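Long-range contacts in dihydrodipicolinate synthase (PDB 4XKY), which probably acts as a pyruvate-dependent lyase of the DapA family, forming a Schiff base with its substrate on a TIM barrel that assembles as a tetramer: residues Ile9-Thr14 and Gly46-Ser51; Pro75-Ile80 and Ala102-Pro107. One frame throughout, in Å; residues are numbered along the deposited sequence.

How the contacts relate
Both contacts lie in one TIM barrel and approach the predicted active site, contact 1 from loops that follow the strands, contact 2 from the strands themselves. Contact 1 joins the loops after strands 7-8 and 42-44, whereas contact 2 pairs strands 76-79 and 102-105, next along the same sheet. Their centres are about 11 Å apart, and they touch where Gly46 N lies 4.1 Å from Cys79 CB. Contact 1 includes Thr48, a predicted pyruvate-binding residue. Between nearest side-chain atoms, its Pro11 is about 5 Å from Lys164, the predicted Schiff-base lysine; from contact 2, Val104 also comes within about 5 Å of Lys164, and Cys79 within about 3 Å of Tyr136.

Contact 1: Ile9-Thr14 and Gly46-Ser51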
ATOM      1  N   ILE A   9      11.184 -27.995  -7.798  1.00 33.09           N
ATOM      2  CA  ILE A   9       9.793 -28.400  -7.701  1.00 34.92           C
ATOM      3  C   ILE A   9       8.968 -27.414  -8.520  1.00 33.84           C
ATOM      4  O   ILE A   9       8.496 -26.437  -7.994  1.00 32.98           O
ATOM      5  CB  ILE A   9       9.312 -28.373  -6.236  1.00 38.65           C
ATOM      6  CG1 ILE A   9      10.118 -29.362  -5.393  1.00 40.17           C
ATOM      7  CG2 ILE A   9       7.819 -28.674  -6.113  1.00 40.17           C
ATOM      8  CD1 ILE A   9      11.033 -28.665  -4.428  1.00 42.95           C
ATOM      9  N   PRO A  10       8.800 -27.680  -9.821  1.00 33.46           N
ATOM     10  CA  PRO A  10       8.089 -26.757 -10.686  1.00 31.60           C
ATOM     11  C   PRO A  10       6.646 -26.596 -10.288  1.00 30.86           C
ATOM     12  O   PRO A  10       5.965 -27.599 -10.031  1.00 31.27           O
ATOM     13  CB  PRO A  10       8.161 -27.405 -12.068  1.00 33.18           C
ATOM     14  CG  PRO A  10       8.574 -28.809 -11.835  1.00 34.29           C
ATOM     15  CD  PRO A  10       9.303 -28.857 -10.545  1.00 33.26           C
ATOM     16  N   PRO A  11       6.193 -25.339 -10.219  1.00 29.60           N
ATOM     17  CA  PRO A  11       4.789 -25.014 -10.154  1.00 29.07           C
ATOM     18  C   PRO A  11       4.221 -25.165 -11.560  1.00 28.03           C
ATOM     19  O   PRO A  11       4.416 -24.295 -12.429  1.00 26.07           O
ATOM     20  CB  PRO A  11       4.786 -23.550  -9.690  1.00 28.88           C
ATOM     21  CG  PRO A  11       6.049 -22.982 -10.262  1.00 29.53           C
ATOM     22  CD  PRO A  11       7.018 -24.145 -10.446  1.00 29.59           C
ATOM     23  N   LEU A  12       3.558 -26.291 -11.797  1.00 27.75           N
ATOM     24  CA  LEU A  12       3.013 -26.565 -13.113  1.00 27.63           C
ATOM     25  C   LEU A  12       2.012 -25.505 -13.559  1.00 26.10           C
ATOM     26  O   LEU A  12       1.207 -25.034 -12.776  1.00 25.76           O
ATOM     27  CB  LEU A  12       2.332 -27.929 -13.162  1.00 29.74           C
ATOM     28  CG  LEU A  12       3.209 -29.157 -13.407  1.00 31.72           C
ATOM     29  CD1 LEU A  12       4.187 -29.295 -12.268  1.00 33.08           C
ATOM     30  CD2 LEU A  12       2.357 -30.403 -13.457  1.00 33.22           C
ATOM     31  N   VAL A  13       2.059 -25.155 -14.845  1.00 25.12           N
ATOM     32  CA  VAL A  13       0.949 -24.470 -15.472  1.00 24.81           C
ATOM     33  C   VAL A  13      -0.215 -25.458 -15.515  1.00 25.45           C
ATOM     34  O   VAL A  13      -0.006 -26.684 -15.436  1.00 24.08           O
ATOM     35  CB  VAL A  13       1.288 -23.936 -16.892  1.00 24.87           C
ATOM     36  CG1 VAL A  13       2.431 -22.935 -16.843  1.00 24.36           C
ATOM     37  CG2 VAL A  13       1.668 -25.043 -17.839  1.00 25.00           C
ATOM     38  N   THR A  14      -1.430 -24.916 -15.557  1.00 24.71           N
ATOM     39  CA  THR A  14      -2.633 -25.700 -15.748  1.00 24.90           C
ATOM     40  C   THR A  14      -2.919 -25.528 -17.235  1.00 25.72           C
ATOM     41  O   THR A  14      -3.403 -24.493 -17.651  1.00 24.54           O
ATOM     42  CB  THR A  14      -3.801 -25.208 -14.855  1.00 26.00           C
ATOM     43  OG1 THR A  14      -3.426 -25.272 -13.460  1.00 24.63           O
ATOM     44  CG2 THR A  14      -5.053 -26.060 -15.091  1.00 25.74           C
ATOM     45  N   GLY A  46      -0.534 -23.714  -8.013  1.00 28.61           N
ATOM     46  CA  GLY A  46       0.094 -22.484  -7.536  1.00 28.84           C
ATOM     47  C   GLY A  46      -0.406 -21.323  -8.408  1.00 30.31           C
ATOM     48  O   GLY A  46      -1.297 -21.510  -9.264  1.00 26.86           O
ATOM     49  N   THR A  47       0.153 -20.136  -8.160  1.00 32.40           N
ATOM     50  CA  THR A  47      -0.058 -18.907  -8.969  1.00 34.21           C
ATOM     51  C   THR A  47       0.205 -19.133 -10.464  1.00 31.56           C
ATOM     52  O   THR A  47      -0.594 -18.756 -11.307  1.00 29.20           O
ATOM     53  CB  THR A  47       0.868 -17.760  -8.492  1.00 38.19           C
ATOM     54  OG1 THR A  47       0.726 -17.588  -7.077  1.00 46.35           O
ATOM     55  CG2 THR A  47       0.490 -16.413  -9.166  1.00 40.78           C
ATOM     56  N   THR A  48       1.321 -19.778 -10.763  1.00 28.18           N
ATOM     57  CA  THR A  48       1.656 -20.222 -12.110  1.00 29.43           C
ATOM     58  C   THR A  48       0.594 -21.131 -12.775  1.00 28.41           C
ATOM     59  O   THR A  48       0.432 -21.098 -14.018  1.00 27.04           O
ATOM     60  CB  THR A  48       3.026 -20.918 -12.088  1.00 28.84           C
ATOM     61  OG1 THR A  48       4.007 -19.969 -11.659  1.00 30.09           O
ATOM     62  CG2 THR A  48       3.402 -21.389 -13.434  1.00 30.18           C
ATOM     63  N   GLY A  49      -0.117 -21.892 -11.938  1.00 26.76           N
ATOM     64  CA  GLY A  49      -1.234 -22.770 -12.344  1.00 26.45           C
ATOM     65  C   GLY A  49      -2.584 -22.076 -12.427  1.00 27.02           C
ATOM     66  O   GLY A  49      -3.604 -22.739 -12.631  1.00 25.54           O
ATOM     67  N   GLU A  50      -2.597 -20.749 -12.242  1.00 27.86           N
ATOM     68  CA  GLU A  50      -3.834 -19.934 -12.369  1.00 27.94           C
ATOM     69  C   GLU A  50      -4.969 -20.388 -11.404  1.00 28.36           C
ATOM     70  O   GLU A  50      -6.147 -20.306 -11.754  1.00 26.72           O
ATOM     71  CB  GLU A  50      -4.364 -20.002 -13.833  1.00 27.98           C
ATOM     72  CG  GLU A  50      -3.572 -19.228 -14.870  1.00 29.11           C
ATOM     73  CD  GLU A  50      -3.946 -19.592 -16.310  1.00 31.78           C
ATOM     74  OE1 GLU A  50      -4.832 -18.946 -16.933  1.00 30.88           O
ATOM     75  OE2 GLU A  50      -3.326 -20.541 -16.821  1.00 30.30           O
ATOM     76  N   SER A  51      -4.662 -20.878 -10.209  1.00 31.40           N
ATOM     77  CA  SER A  51      -5.724 -21.590  -9.444  1.00 36.24           C
ATOM     78  C   SER A  51      -6.950 -20.708  -9.142  1.00 38.31           C
ATOM     79  O   SER A  51      -8.109 -21.104  -9.336  1.00 37.83           O
ATOM     80  CB  SER A  51      -5.216 -22.163  -8.125  1.00 38.77           C
ATOM     81  OG  SER A  51      -6.257 -22.933  -7.513  1.00 39.30           O
TER
HETATM   82  O   HOH W   1       1.429 -24.686  -9.990  1.00 30.54           O
HETATM   83  O   HOH W   2      -1.507 -21.964 -15.679  1.00 26.14           O
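Thr48 lies across the ring and carbonyl group of Pro11, where two loops of the TIM barrel meet. Its CB packs 4.0 Å from Pro11 CB, and from there the side chain forks. With chi1 at -62°, OG1 is anti to the carbonyl carbon and CG2 anti to the backbone N. The hydroxyl branch, OG1, passes near Pro11 CG and is hydrogen-bonded to the hydroxyl of Tyr258. The methyl branch, CG2, comes to 3.2 Å from Pro11 O and 3.9 Å from Val13 CG1. Threonine suits this position because its hydroxyl has Tyr258 as a partner while its methyl lies against the Pro11 carbonyl and touches Val13. The Pro11 carbonyl has a polar partner of its own in Asn213 ND2.

Thr14 supplies the direct hydrogen bond between the loops: its OG1 donates to Gly49 O over 2.7 Å, reaching a lone pair in the carbonyl plane at a C=O...donor angle of 120°. Glycine suits position 49 because Leu12 O, 3.4 Å from Gly49 CA, and Thr14 OG1 crowd the side where a side chain would begin. That same Leu12 oxygen accepts from a water at 2.8 Å, and Gly46 N donates to this water, which thus bridges the two backbones. A second water takes the N-H of Thr14 and donates to both Thr48 O and Glu50 OE2, the last at 2.6 Å. Glu50 OE2 also forms a salt bridge with Lys263, whose NZ hydrogen-bonds to Thr14 O, while OE1 accepts from Ala277 N.

The buried carboxylate is therefore held by a lysine, a backbone amide and a water, an environment that would probably favour its charged form. In the predicted pyruvate-binding Thr48, the bond to Tyr258 holds the hydroxyl, and the methyl is packed against Pro11 O and Val13 CG1.

Contact 2: Pro75-Ile80 and Ala102-Pro107; sequences PVLVCI and AVVSAP
Val78 bonds to Ala102 through its N and to Val104 through its O, bracketing its parallel partner Val103; the two neighbouring strands flank helix 85-97 in a beta-alpha-beta unit of the TIM barrel. Val78 O receives Val104 N at 2.8 Å, and Val78 N donates to Ala102 O at 3.0 Å. Beyond these bonds, Ile80 N reaches Val104 O at 2.9 Å in a nearly straight bond of 168°, while at the start of the strands Ala102 N meets Val76 O at a longer 3.3 Å. Val78 O is also approached by the CA-H of Val103, with a separation of 3.2 Å between that oxygen and Val103 CA. The strand axes diverge by 31°, as suits a twisted barrel wall.

Leu77, Cys79, Ala102 and Val104 share one face. Leu77, Cys79 and Val104 touch Phe43 there, and Cys79 and Val104 also touch Tyr136, the predicted proton donor/acceptor. Here the small Ala102 methyl accommodates the branching CG of Leu77, and Val104 CG2 packs 4.0 Å from Leu77 CB. Beta-branched Val78 and Val103 suit extended strands and face helix 85-97, where they meet Ala95 and Ala92 respectively.

Just past the end of its strand, Ile80 crosses Val103 and packs against Leu91 and Ala92 of helix 85-97. Its chi1 of 60° sets CG1 between the backbone N and the carbonyl carbon, over Val104 O, and directs the other branch, CG2, to 3.8 Å from Val103 CG1.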
ATOM      1  N   PRO A  75       6.761 -37.119  -5.864  1.00 38.86           N
ATOM      2  CA  PRO A  75       5.773 -36.482  -4.986  1.00 39.84           C
ATOM      3  C   PRO A  75       4.934 -35.397  -5.701  1.00 36.51           C
ATOM      4  O   PRO A  75       5.467 -34.586  -6.474  1.00 37.09           O
ATOM      5  CB  PRO A  75       6.625 -35.841  -3.877  1.00 40.04           C
ATOM      6  CG  PRO A  75       7.964 -36.480  -3.970  1.00 41.70           C
ATOM      7  CD  PRO A  75       8.139 -36.971  -5.368  1.00 41.25           C
ATOM      8  N   VAL A  76       3.633 -35.433  -5.454  1.00 34.44           N
ATOM      9  CA  VAL A  76       2.725 -34.383  -5.860  1.00 32.38           C
ATOM     10  C   VAL A  76       2.258 -33.518  -4.681  1.00 32.60           C
ATOM     11  O   VAL A  76       1.693 -34.000  -3.696  1.00 32.95           O
ATOM     12  CB  VAL A  76       1.527 -34.980  -6.593  1.00 32.78           C
ATOM     13  CG1 VAL A  76       0.618 -33.876  -7.075  1.00 31.60           C
ATOM     14  CG2 VAL A  76       2.013 -35.813  -7.783  1.00 34.41           C
ATOM     15  N   LEU A  77       2.515 -32.222  -4.809  1.00 32.79           N
ATOM     16  CA  LEU A  77       2.069 -31.198  -3.860  1.00 33.74           C
ATOM     17  C   LEU A  77       0.920 -30.421  -4.470  1.00 32.23           C
ATOM     18  O   LEU A  77       0.997 -30.006  -5.616  1.00 32.00           O
ATOM     19  CB  LEU A  77       3.208 -30.211  -3.557  1.00 34.72           C
ATOM     20  CG  LEU A  77       4.246 -30.601  -2.503  1.00 36.85           C
ATOM     21  CD1 LEU A  77       4.906 -31.909  -2.863  1.00 37.90           C
ATOM     22  CD2 LEU A  77       5.316 -29.528  -2.321  1.00 37.58           C
ATOM     23  N   VAL A  78      -0.118 -30.180  -3.685  1.00 31.99           N
ATOM     24  CA  VAL A  78      -1.321 -29.544  -4.170  1.00 30.55           C
ATOM     25  C   VAL A  78      -1.575 -28.283  -3.368  1.00 30.45           C
ATOM     26  O   VAL A  78      -1.708 -28.332  -2.144  1.00 31.82           O
ATOM     27  CB  VAL A  78      -2.549 -30.472  -4.029  1.00 31.10           C
ATOM     28  CG1 VAL A  78      -3.830 -29.754  -4.433  1.00 31.66           C
ATOM     29  CG2 VAL A  78      -2.377 -31.732  -4.872  1.00 33.00           C
ATOM     30  N   CYS A  79      -1.693 -27.156  -4.068  1.00 29.44           N
ATOM     31  CA  CYS A  79      -2.128 -25.922  -3.435  1.00 29.91           C
ATOM     32  C   CYS A  79      -3.622 -26.001  -3.162  1.00 28.60           C
ATOM     33  O   CYS A  79      -4.437 -26.189  -4.081  1.00 26.51           O
ATOM     34  CB  CYS A  79      -1.812 -24.702  -4.295  1.00 31.80           C
ATOM     35  SG  CYS A  79      -1.922 -23.133  -3.402  1.00 38.61           S
ATOM     36  N   ILE A  80      -3.968 -25.878  -1.883  1.00 28.96           N
ATOM     37  CA  ILE A  80      -5.360 -25.919  -1.441  1.00 29.84           C
ATOM     38  C   ILE A  80      -5.911 -24.558  -0.971  1.00 31.77           C
ATOM     39  O   ILE A  80      -7.041 -24.507  -0.487  1.00 35.44           O
ATOM     40  CB  ILE A  80      -5.566 -26.937  -0.298  1.00 29.87           C
ATOM     41  CG1 ILE A  80      -4.711 -26.589   0.920  1.00 29.77           C
ATOM     42  CG2 ILE A  80      -5.248 -28.357  -0.766  1.00 29.21           C
ATOM     43  CD1 ILE A  80      -5.176 -27.258   2.203  1.00 31.14           C
ATOM     44  N   ALA A 102       1.305 -34.124  -0.431  1.00 34.06           N
ATOM     45  CA  ALA A 102       1.274 -33.017   0.480  1.00 32.51           C
ATOM     46  C   ALA A 102       0.389 -31.927  -0.063  1.00 31.60           C
ATOM     47  O   ALA A 102       0.095 -31.904  -1.251  1.00 30.40           O
ATOM     48  CB  ALA A 102       2.686 -32.497   0.724  1.00 31.58           C
ATOM     49  N   VAL A 103      -0.012 -31.021   0.829  1.00 31.19           N
ATOM     50  CA  VAL A 103      -0.791 -29.871   0.465  1.00 30.52           C
ATOM     51  C   VAL A 103      -0.013 -28.614   0.849  1.00 31.73           C
ATOM     52  O   VAL A 103       0.874 -28.652   1.715  1.00 32.20           O
ATOM     53  CB  VAL A 103      -2.193 -29.909   1.095  1.00 30.90           C
ATOM     54  CG1 VAL A 103      -2.984 -31.068   0.503  1.00 31.58           C
ATOM     55  CG2 VAL A 103      -2.132 -30.003   2.630  1.00 31.47           C
ATOM     56  N   VAL A 104      -0.335 -27.523   0.164  1.00 32.07           N
ATOM     57  CA  VAL A 104       0.359 -26.247   0.314  1.00 32.99           C
ATOM     58  C   VAL A 104      -0.729 -25.217   0.595  1.00 32.37           C
ATOM     59  O   VAL A 104      -1.739 -25.181  -0.100  1.00 29.73           O
ATOM     60  CB  VAL A 104       1.107 -25.883  -0.976  1.00 34.62           C
ATOM     61  CG1 VAL A 104       1.926 -24.614  -0.802  1.00 35.54           C
ATOM     62  CG2 VAL A 104       2.010 -27.031  -1.391  1.00 37.06           C
ATOM     63  N   SER A 105      -0.544 -24.395   1.614  1.00 33.01           N
ATOM     64  CA  SER A 105      -1.620 -23.525   2.050  1.00 36.40           C
ATOM     65  C   SER A 105      -1.148 -22.156   2.501  1.00 37.90           C
ATOM     66  O   SER A 105      -0.224 -22.048   3.312  1.00 39.02           O
ATOM     67  CB  SER A 105      -2.331 -24.179   3.227  1.00 38.86           C
ATOM     68  OG  SER A 105      -3.014 -23.212   3.991  1.00 43.72           O
ATOM     69  N   ALA A 106      -1.816 -21.125   2.001  1.00 38.18           N
ATOM     70  CA  ALA A 106      -1.681 -19.764   2.515  1.00 40.03           C
ATOM     71  C   ALA A 106      -3.002 -19.382   3.145  1.00 42.05           C
ATOM     72  O   ALA A 106      -4.057 -19.778   2.660  1.00 42.32           O
ATOM     73  CB  ALA A 106      -1.369 -18.791   1.390  1.00 39.48           C
ATOM     74  N   PRO A 107      -2.963 -18.583   4.210  1.00 44.32           N
ATOM     75  CA  PRO A 107      -4.240 -18.116   4.733  1.00 45.50           C
ATOM     76  C   PRO A 107      -4.867 -17.127   3.756  1.00 44.50           C
ATOM     77  O   PRO A 107      -4.154 -16.464   2.997  1.00 41.20           O
ATOM     78  CB  PRO A 107      -3.857 -17.440   6.048  1.00 46.38           C
ATOM     79  CG  PRO A 107      -2.443 -16.976   5.828  1.00 45.68           C
ATOM     80  CD  PRO A 107      -1.813 -17.886   4.812  1.00 44.74           C
TER